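PDB 5HIU: GTPase activator-like protein from Chaetomium thermophilum, which probably takes part in GTPase activation as the TSC2 protein of this fungus, the present chain being its all-helical N-terminal part. Local coordinates for residues V120-E123 / Q124-N127; K200-D204 / D205-G209; Q333-L336 / S337-V340. All coordinates share one frame; numbering follows the deposited sequence.

Contact 1 (V120-E123 / Q124-N127); sequences VALE and QLTN
Glu123 and Gln124 meet near the end of helix 115-126, and the polar contact between them is a good example of how neighbours in sequence can still pair. Their chains run side by side and point the same way. Gln124 is bent at chi2 (-57°), which brings its amide back toward the carboxylate, and NE2 donates to the anti lone pair of Glu123 OE2 in a long, bent bond of 3.3 Å. The acceptor lies almost in the amide plane, although the two flat groups are turned 74° against each other. The other carboxylate oxygen, OE1, accepts from Gln186, so both oxygens have a partner.

The backbone bonds are those of an alpha helix. Gln124 N reaches Val120 O and Leu125 N reaches Ala121 O, each at 2.7 Å, while Thr126 N binds Leu122 O. The hydroxyl of Thr126 sits between its own N and carbonyl carbon (chi1 60°), which turns OG1 back over the preceding turn, 2.9 Å from Leu122 O and 3.1 Å from Glu123 O. Its single proton can serve only one carbonyl at a time, and the choice is open; Thr126 OG1 also hydrogen-bonds with Gly129 N. Asn127, with positive phi, is the C-prime residue of a Schellman motif that ends the helix.

The apolar contacts are few. Leu122 CD1 lies 3.9 Å from Thr126 CG2, the two side chains crossing at a slant, and Val120 CG1 runs alongside Gln124 CG. Leu122 also packs on Phe103 and Leu106 of helix 96-107 and on Trp146 of helix 139-163.

The chemistry thus divides by side: the carboxylate-amide pair belongs to the partly exposed face, leucines fill the buried one, and a threonine hydroxyl can add a bond near the helix end.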
ATOM      1  N   VAL A 120      20.682  -1.956   8.056  1.00 44.53           N
ATOM      2  CA  VAL A 120      21.413  -0.699   8.178  1.00 50.77           C
ATOM      3  C   VAL A 120      22.602  -0.684   7.192  1.00 55.93           C
ATOM      4  O   VAL A 120      22.856   0.315   6.513  1.00 57.71           O
ATOM      5  CB  VAL A 120      21.892  -0.464   9.626  1.00 50.69           C
ATOM      6  CG1 VAL A 120      22.875   0.685   9.696  1.00 51.71           C
ATOM      7  CG2 VAL A 120      20.712  -0.204  10.558  1.00 47.36           C
ATOM      8  N   ALA A 121      23.311  -1.800   7.094  1.00 51.17           N
ATOM      9  CA  ALA A 121      24.408  -1.877   6.160  1.00 51.38           C
ATOM     10  C   ALA A 121      23.914  -1.540   4.785  1.00 53.05           C
ATOM     11  O   ALA A 121      24.473  -0.668   4.103  1.00 55.30           O
ATOM     12  CB  ALA A 121      25.020  -3.261   6.157  1.00 55.14           C
ATOM     13  N   LEU A 122      22.860  -2.218   4.363  1.00 48.52           N
ATOM     14  CA  LEU A 122      22.389  -2.009   3.008  1.00 52.61           C
ATOM     15  C   LEU A 122      21.954  -0.551   2.826  1.00 54.54           C
ATOM     16  O   LEU A 122      22.323   0.106   1.862  1.00 53.74           O
ATOM     17  CB  LEU A 122      21.261  -2.967   2.674  1.00 50.06           C
ATOM     18  CG  LEU A 122      20.796  -2.904   1.219  1.00 53.43           C
ATOM     19  CD1 LEU A 122      21.944  -3.130   0.240  1.00 56.52           C
ATOM     20  CD2 LEU A 122      19.722  -3.941   0.985  1.00 54.78           C
ATOM     21  N   GLU A 123      21.194  -0.055   3.791  1.00 55.91           N
ATOM     22  CA  GLU A 123      20.741   1.312   3.791  1.00 56.89           C
ATOM     23  C   GLU A 123      21.919   2.265   3.628  1.00 62.80           C
ATOM     24  O   GLU A 123      21.848   3.183   2.810  1.00 69.96           O
ATOM     25  CB  GLU A 123      19.974   1.575   5.084  1.00 59.79           C
ATOM     26  CG  GLU A 123      19.770   3.027   5.466  1.00 68.54           C
ATOM     27  CD  GLU A 123      19.144   3.145   6.844  1.00 69.70           C
ATOM     28  OE1 GLU A 123      17.998   2.689   6.982  1.00 60.19           O
ATOM     29  OE2 GLU A 123      19.802   3.663   7.785  1.00 73.76           O
ATOM     30  N   GLN A 124      23.000   2.035   4.383  1.00 58.37           N
ATOM     31  CA  GLN A 124      24.184   2.882   4.310  1.00 54.72           C
ATOM     32  C   GLN A 124      24.968   2.663   3.052  1.00 56.99           C
ATOM     33  O   GLN A 124      25.519   3.603   2.520  1.00 61.97           O
ATOM     34  CB  GLN A 124      25.102   2.652   5.495  1.00 57.66           C
ATOM     35  CG  GLN A 124      24.494   3.082   6.815  1.00 60.07           C
ATOM     36  CD  GLN A 124      24.073   4.549   6.836  1.00 63.84           C
ATOM     37  OE1 GLN A 124      24.868   5.450   6.541  1.00 59.93           O
ATOM     38  NE2 GLN A 124      22.810   4.793   7.198  1.00 68.12           N
ATOM     39  N   LEU A 125      25.035   1.427   2.576  1.00 61.16           N
ATOM     40  CA  LEU A 125      25.730   1.131   1.327  1.00 59.33           C
ATOM     41  C   LEU A 125      25.085   1.900   0.190  1.00 63.71           C
ATOM     42  O   LEU A 125      25.772   2.487  -0.652  1.00 68.45           O
ATOM     43  CB  LEU A 125      25.696  -0.371   1.018  1.00 57.72           C
ATOM     44  CG  LEU A 125      26.472  -0.836  -0.216  1.00 59.37           C
ATOM     45  CD1 LEU A 125      27.948  -0.546  -0.019  1.00 61.02           C
ATOM     46  CD2 LEU A 125      26.265  -2.310  -0.560  1.00 57.63           C
ATOM     47  N   THR A 126      23.760   1.902   0.173  1.00 61.30           N
ATOM     48  CA  THR A 126      23.008   2.525  -0.910  1.00 61.23           C
ATOM     49  C   THR A 126      22.758   4.018  -0.684  1.00 66.33           C
ATOM     50  O   THR A 126      22.303   4.703  -1.601  1.00 68.37           O
ATOM     51  CB  THR A 126      21.646   1.840  -1.091  1.00 57.29           C
ATOM     52  OG1 THR A 126      20.893   1.955   0.127  1.00 58.25           O
ATOM     53  CG2 THR A 126      21.819   0.375  -1.421  1.00 54.88           C
ATOM     54  N   ASN A 127      23.042   4.516   0.526  1.00 66.18           N
ATOM     55  CA  ASN A 127      22.755   5.901   0.885  1.00 61.78           C
ATOM     56  C   ASN A 127      21.248   6.122   0.895  1.00 59.00           C
ATOM     57  O   ASN A 127      20.737   7.039   0.279  1.00 66.69           O
ATOM     58  CB  ASN A 127      23.433   6.859  -0.096  1.00 61.81           C
ATOM     59  CG  ASN A 127      23.184   8.312   0.235  1.00 65.02           C
ATOM     60  OD1 ASN A 127      23.041   8.693   1.390  1.00 65.97           O
ATOM     61  ND2 ASN A 127      23.145   9.134  -0.784  1.00 72.66           N
TER

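Contact 2 (K200-D204 / D205-G209); sequences KFATD and DVIAG
Between Thr203 and Ile207 the backbone passes from an extended link into the first turn of helix 204-219, where Ile207 N makes a weak bond to Thr203 O at 3.3 Å and Ala208 N a firmer one to Asp204 O at 3.1 Å. The motif is a helix N-cap, with Thr203 as the capping residue.

Its side chain shows how such a cap works. The hydroxyl stands between the residue's own backbone N and carbonyl carbon (chi1 72°), which carries OG1 forward over the opening turn. There it accepts weakly from Val206 N at 3.3 Å, at an N-H...O angle of 154°. Val206 N also makes a weak, more strongly bent bond to Thr203 O, so this amide at the helix start is shared between a side-chain and a backbone oxygen. Asp204 and Asp205 follow directly in the first turn, where acidic groups would be expected to suit the positive end of the helix dipole.

The apolar half of the contact is made by Ala202 and Ile207. Ile207 points toward the incoming chain, and its CG1, anti to the carbonyl carbon (chi1 -69°), and the CD1 folded back beyond it both rest against the alanine methyl, Ala202 CB lying 3.7 Å from Ile207 CD1. Phe140 touches both Ala202 and Val206. Ile207 also touches Phe199 and Pro244 in loops, and through Phe140 the cap is joined to helix 139-163. On the capping side, the side chains of Thr203 and Val206 cross at a slant, with Val206 CG2 3.2 Å from Thr203 OG1.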
ATOM      1  N   LYS A 200      14.239   1.971 -12.533  1.00 68.35           N
ATOM      2  CA  LYS A 200      14.645   1.458 -13.849  1.00 71.98           C
ATOM      3  C   LYS A 200      15.305   0.083 -13.788  1.00 73.31           C
ATOM      4  O   LYS A 200      15.169  -0.695 -14.716  1.00 74.19           O
ATOM      5  CB  LYS A 200      15.583   2.434 -14.552  1.00 74.03           C
ATOM      6  CG  LYS A 200      16.950   2.569 -13.907  1.00 76.49           C
ATOM      7  CD  LYS A 200      17.774   3.643 -14.595  1.00 80.46           C
ATOM      8  CE  LYS A 200      18.317   3.159 -15.922  1.00 84.46           C
ATOM      9  NZ  LYS A 200      19.055   4.262 -16.577  1.00 92.06           N
ATOM     10  N   PHE A 201      16.007  -0.218 -12.691  1.00 72.95           N
ATOM     11  CA  PHE A 201      16.660  -1.530 -12.523  1.00 73.36           C
ATOM     12  C   PHE A 201      15.741  -2.609 -11.962  1.00 71.56           C
ATOM     13  O   PHE A 201      16.174  -3.747 -11.680  1.00 69.08           O
ATOM     14  CB  PHE A 201      17.877  -1.391 -11.635  1.00 69.55           C
ATOM     15  CG  PHE A 201      18.804  -0.319 -12.085  1.00 71.76           C
ATOM     16  CD1 PHE A 201      19.562  -0.492 -13.226  1.00 71.04           C
ATOM     17  CD2 PHE A 201      18.900   0.877 -11.381  1.00 71.34           C
ATOM     18  CE1 PHE A 201      20.414   0.494 -13.641  1.00 72.03           C
ATOM     19  CE2 PHE A 201      19.761   1.871 -11.803  1.00 73.29           C
ATOM     20  CZ  PHE A 201      20.520   1.677 -12.942  1.00 72.75           C
ATOM     21  N   ALA A 202      14.477  -2.244 -11.794  1.00 68.66           N
ATOM     22  CA  ALA A 202      13.460  -3.190 -11.429  1.00 69.47           C
ATOM     23  C   ALA A 202      12.897  -3.764 -12.699  1.00 74.63           C
ATOM     24  O   ALA A 202      12.310  -3.047 -13.510  1.00 81.53           O
ATOM     25  CB  ALA A 202      12.368  -2.516 -10.637  1.00 65.98           C
ATOM     26  N   THR A 203      13.068  -5.065 -12.865  1.00 74.04           N
ATOM     27  CA  THR A 203      12.449  -5.759 -13.970  1.00 76.30           C
ATOM     28  C   THR A 203      10.970  -5.891 -13.659  1.00 74.74           C
ATOM     29  O   THR A 203      10.562  -5.834 -12.502  1.00 73.13           O
ATOM     30  CB  THR A 203      13.018  -7.179 -14.152  1.00 77.50           C
ATOM     31  OG1 THR A 203      12.551  -7.999 -13.080  1.00 77.91           O
ATOM     32  CG2 THR A 203      14.554  -7.184 -14.186  1.00 74.07           C
ATOM     33  N   ASP A 204      10.182  -6.112 -14.704  1.00 83.07           N
ATOM     34  CA  ASP A 204       8.726  -6.289 -14.601  1.00 80.53           C
ATOM     35  C   ASP A 204       8.312  -7.446 -13.671  1.00 81.03           C
ATOM     36  O   ASP A 204       7.302  -7.353 -12.963  1.00 77.93           O
ATOM     37  CB  ASP A 204       8.130  -6.528 -16.004  1.00 80.58           C
ATOM     38  CG  ASP A 204       8.278  -5.328 -16.922  1.00 79.32           C
ATOM     39  OD1 ASP A 204       8.399  -4.190 -16.426  1.00 77.38           O
ATOM     40  OD2 ASP A 204       8.284  -5.523 -18.152  1.00 85.39           O
ATOM     41  N   ASP A 205       9.089  -8.525 -13.676  1.00 83.70           N
ATOM     42  CA  ASP A 205       8.725  -9.720 -12.936  1.00 85.63           C
ATOM     43  C   ASP A 205       9.051  -9.617 -11.446  1.00 81.87           C
ATOM     44  O   ASP A 205       8.398 -10.266 -10.632  1.00 83.60           O
ATOM     45  CB  ASP A 205       9.414 -10.946 -13.539  1.00 93.12           C
ATOM     46  CG  ASP A 205       8.721 -12.254 -13.165  1.00 97.36           C
ATOM     47  OD1 ASP A 205       8.256 -12.399 -12.019  1.00 95.37           O
ATOM     48  OD2 ASP A 205       8.638 -13.149 -14.024  1.00112.41           O
ATOM     49  N   VAL A 206      10.054  -8.823 -11.081  1.00 75.90           N
ATOM     50  CA  VAL A 206      10.371  -8.623  -9.664  1.00 73.09           C
ATOM     51  C   VAL A 206       9.318  -7.702  -9.047  1.00 68.89           C
ATOM     52  O   VAL A 206       8.935  -7.862  -7.888  1.00 68.03           O
ATOM     53  CB  VAL A 206      11.780  -8.025  -9.455  1.00 73.52           C
ATOM     54  CG1 VAL A 206      12.084  -7.823  -7.972  1.00 67.85           C
ATOM     55  CG2 VAL A 206      12.832  -8.942 -10.070  1.00 75.45           C
ATOM     56  N   ILE A 207       8.840  -6.755  -9.839  1.00 66.95           N
ATOM     57  CA  ILE A 207       7.800  -5.852  -9.400  1.00 64.78           C
ATOM     58  C   ILE A 207       6.492  -6.599  -9.175  1.00 60.98           C
ATOM     59  O   ILE A 207       5.766  -6.348  -8.195  1.00 58.59           O
ATOM     60  CB  ILE A 207       7.633  -4.690 -10.398  1.00 66.47           C
ATOM     61  CG1 ILE A 207       8.862  -3.775 -10.341  1.00 66.27           C
ATOM     62  CG2 ILE A 207       6.375  -3.885 -10.095  1.00 68.10           C
ATOM     63  CD1 ILE A 207       9.149  -3.185  -8.968  1.00 64.67           C
ATOM     64  N   ALA A 208       6.193  -7.517 -10.073  1.00 62.17           N
ATOM     65  CA  ALA A 208       5.078  -8.429  -9.863  1.00 65.16           C
ATOM     66  C   ALA A 208       5.258  -9.102  -8.506  1.00 63.54           C
ATOM     67  O   ALA A 208       4.337  -9.110  -7.684  1.00 70.13           O
ATOM     68  CB  ALA A 208       5.011  -9.454 -10.974  1.00 69.93           C
ATOM     69  N   GLY A 209       6.460  -9.605  -8.241  1.00 59.06           N
ATOM     70  CA  GLY A 209       6.741 -10.213  -6.947  1.00 59.22           C
ATOM     71  C   GLY A 209       6.575  -9.230  -5.787  1.00 58.83           C
ATOM     72  O   GLY A 209       5.991  -9.534  -4.730  1.00 55.66           O
TER

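Contact 3 (Q333-L336 / S337-V340)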
ATOM      1  N   GLN A 333     -13.866   9.219 -16.801  1.00 75.59           N
ATOM      2  CA  GLN A 333     -15.299   9.269 -16.584  1.00 76.99           C
ATOM      3  C   GLN A 333     -15.874   7.862 -16.460  1.00 71.70           C
ATOM      4  O   GLN A 333     -15.275   6.894 -16.894  1.00 69.19           O
ATOM      5  CB  GLN A 333     -15.982  10.069 -17.700  1.00 87.21           C
ATOM      6  CG  GLN A 333     -16.173  11.551 -17.371  1.00 91.85           C
ATOM      7  CD  GLN A 333     -14.904  12.224 -16.861  1.00 93.54           C
ATOM      8  OE1 GLN A 333     -13.907  12.305 -17.576  1.00105.51           O
ATOM      9  NE2 GLN A 333     -14.939  12.713 -15.621  1.00 89.63           N
ATOM     10  N   VAL A 334     -17.037   7.762 -15.840  1.00 71.62           N
ATOM     11  CA  VAL A 334     -17.697   6.485 -15.645  1.00 72.99           C
ATOM     12  C   VAL A 334     -18.975   6.421 -16.494  1.00 78.60           C
ATOM     13  O   VAL A 334     -19.710   7.405 -16.569  1.00 81.65           O
ATOM     14  CB  VAL A 334     -18.061   6.289 -14.168  1.00 67.51           C
ATOM     15  CG1 VAL A 334     -18.809   4.983 -13.973  1.00 70.85           C
ATOM     16  CG2 VAL A 334     -16.810   6.311 -13.302  1.00 67.09           C
ATOM     17  N   PRO A 335     -19.251   5.264 -17.123  1.00 82.00           N
ATOM     18  CA  PRO A 335     -20.503   5.134 -17.881  1.00 82.41           C
ATOM     19  C   PRO A 335     -21.720   5.043 -16.983  1.00 81.40           C
ATOM     20  O   PRO A 335     -21.754   4.232 -16.057  1.00 80.58           O
ATOM     21  CB  PRO A 335     -20.340   3.827 -18.663  1.00 87.23           C
ATOM     22  CG  PRO A 335     -19.032   3.226 -18.268  1.00 86.96           C
ATOM     23  CD  PRO A 335     -18.426   4.043 -17.168  1.00 84.86           C
ATOM     24  N   LEU A 336     -22.722   5.866 -17.247  1.00 81.08           N
ATOM     25  CA  LEU A 336     -23.883   5.851 -16.394  1.00 79.66           C
ATOM     26  C   LEU A 336     -24.597   4.513 -16.502  1.00 81.76           C
ATOM     27  O   LEU A 336     -24.934   3.904 -15.492  1.00 79.86           O
ATOM     28  CB  LEU A 336     -24.832   6.972 -16.758  1.00 81.61           C
ATOM     29  CG  LEU A 336     -26.027   7.073 -15.806  1.00 84.56           C
ATOM     30  CD1 LEU A 336     -25.535   7.346 -14.386  1.00 82.80           C
ATOM     31  CD2 LEU A 336     -27.003   8.145 -16.286  1.00 85.57           C
ATOM     32  N   SER A 337     -24.822   4.063 -17.733  1.00 86.22           N
ATOM     33  CA  SER A 337     -25.491   2.787 -17.988  1.00 90.49           C
ATOM     34  C   SER A 337     -24.848   1.668 -17.173  1.00 89.33           C
ATOM     35  O   SER A 337     -25.505   1.073 -16.311  1.00 84.49           O
ATOM     36  CB  SER A 337     -25.431   2.470 -19.479  1.00 95.99           C
ATOM     37  OG  SER A 337     -24.156   2.817 -19.995  1.00 98.13           O
ATOM     38  N   LEU A 338     -23.557   1.423 -17.430  1.00 87.94           N
ATOM     39  CA  LEU A 338     -22.745   0.461 -16.660  1.00 88.07           C
ATOM     40  C   LEU A 338     -22.897   0.658 -15.152  1.00 84.14           C
ATOM     41  O   LEU A 338     -23.239  -0.272 -14.425  1.00 85.26           O
ATOM     42  CB  LEU A 338     -21.251   0.604 -16.998  1.00 88.43           C
ATOM     43  CG  LEU A 338     -20.596  -0.098 -18.192  1.00 90.52           C
ATOM     44  CD1 LEU A 338     -20.883  -1.587 -18.099  1.00 97.50           C
ATOM     45  CD2 LEU A 338     -21.025   0.458 -19.547  1.00 94.65           C
ATOM     46  N   LEU A 339     -22.630   1.873 -14.688  1.00 80.34           N
ATOM     47  CA  LEU A 339     -22.684   2.152 -13.264  1.00 80.53           C
ATOM     48  C   LEU A 339     -23.976   1.628 -12.701  1.00 81.23           C
ATOM     49  O   LEU A 339     -23.982   0.864 -11.755  1.00 88.33           O
ATOM     50  CB  LEU A 339     -22.565   3.651 -12.978  1.00 80.21           C
ATOM     51  CG  LEU A 339     -22.476   4.016 -11.494  1.00 78.54           C
ATOM     52  CD1 LEU A 339     -21.322   3.295 -10.809  1.00 76.28           C
ATOM     53  CD2 LEU A 339     -22.333   5.523 -11.332  1.00 78.67           C
ATOM     54  N   VAL A 340     -25.072   2.028 -13.325  1.00 88.51           N
ATOM     55  CA  VAL A 340     -26.412   1.659 -12.875  1.00 88.58           C
ATOM     56  C   VAL A 340     -26.617   0.160 -13.021  1.00 88.26           C
ATOM     57  O   VAL A 340     -27.219  -0.467 -12.150  1.00 88.80           O
ATOM     58  CB  VAL A 340     -27.487   2.454 -13.643  1.00 90.76           C
ATOM     59  CG1 VAL A 340     -28.890   2.066 -13.203  1.00 92.57           C
ATOM     60  CG2 VAL A 340     -27.281   3.942 -13.410  1.00 91.48           C
TER
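Pro335 and Leu338 lie across one another at the start of helix 336-348. The proline ring presents CB and CG to the leucine: Pro335 CB is 3.5 Å from Leu338 CD2, and Pro335 CG is nearly as near to the same methyl. The leucine can meet the ring because its CG is turned anti to the carbonyl carbon (chi1 -85°), which places the branch beside its own backbone N, on the side of the Pro335 ring. Leu290 of helix 281-294 touches both side chains, so the pair is part of a wider apolar seam between these helices.

Leu336 and Val340 take a different attitude. One helical turn apart, they run side by side and point the same way, with Leu336 CD1 lying 3.9 Å from Val340 CG2. Both reach Ile385 of helix 383-391, and Leu336 also touches Ile376 in a loop.

The setting is a helix N-terminus with proline in the N-cap position. Pro335 has no side-chain acceptor for the first turn; its carbonyl oxygen, Pro335 O, accepts the usual first helical bond, from Leu339 N at 2.9 Å. The next bond, from Val340 N to Leu336 O, has the same length and is straighter, with an N-H...O angle of 171°.

Val334 is still in the extended approach, yet points toward the helix. The side chains of Val334 and Leu339 cross at a slant, Val334 CG1 (anti to the backbone N, chi1 177°) coming 4.1 Å from Leu339 CB. Val334 leans on Val286 of helix 281-294, whereas Leu339 is buried against Leu290 of that helix and Leu323 in the loop after helix 302-322.

In the fold
The three contacts come in series along a chain built of helices without strands. Contact 1 lies at the C-terminal end of helix 115-126, whereas contacts 2 and 3 mark the N-terminal starts of helices 204-219 and 336-348. Contacts 1 and 2 are the nearer pair, centres about 21 Å and nearest atoms about 10 Å apart, without touching, and helix 139-163 packs against both. Contact 3 is remote, its centre about 34 Å from that of contact 2 and about 49 Å from that of contact 1, across the chain's centre. Helix ends are thus defined locally at separate points of this elongated N-terminal part of TSC2.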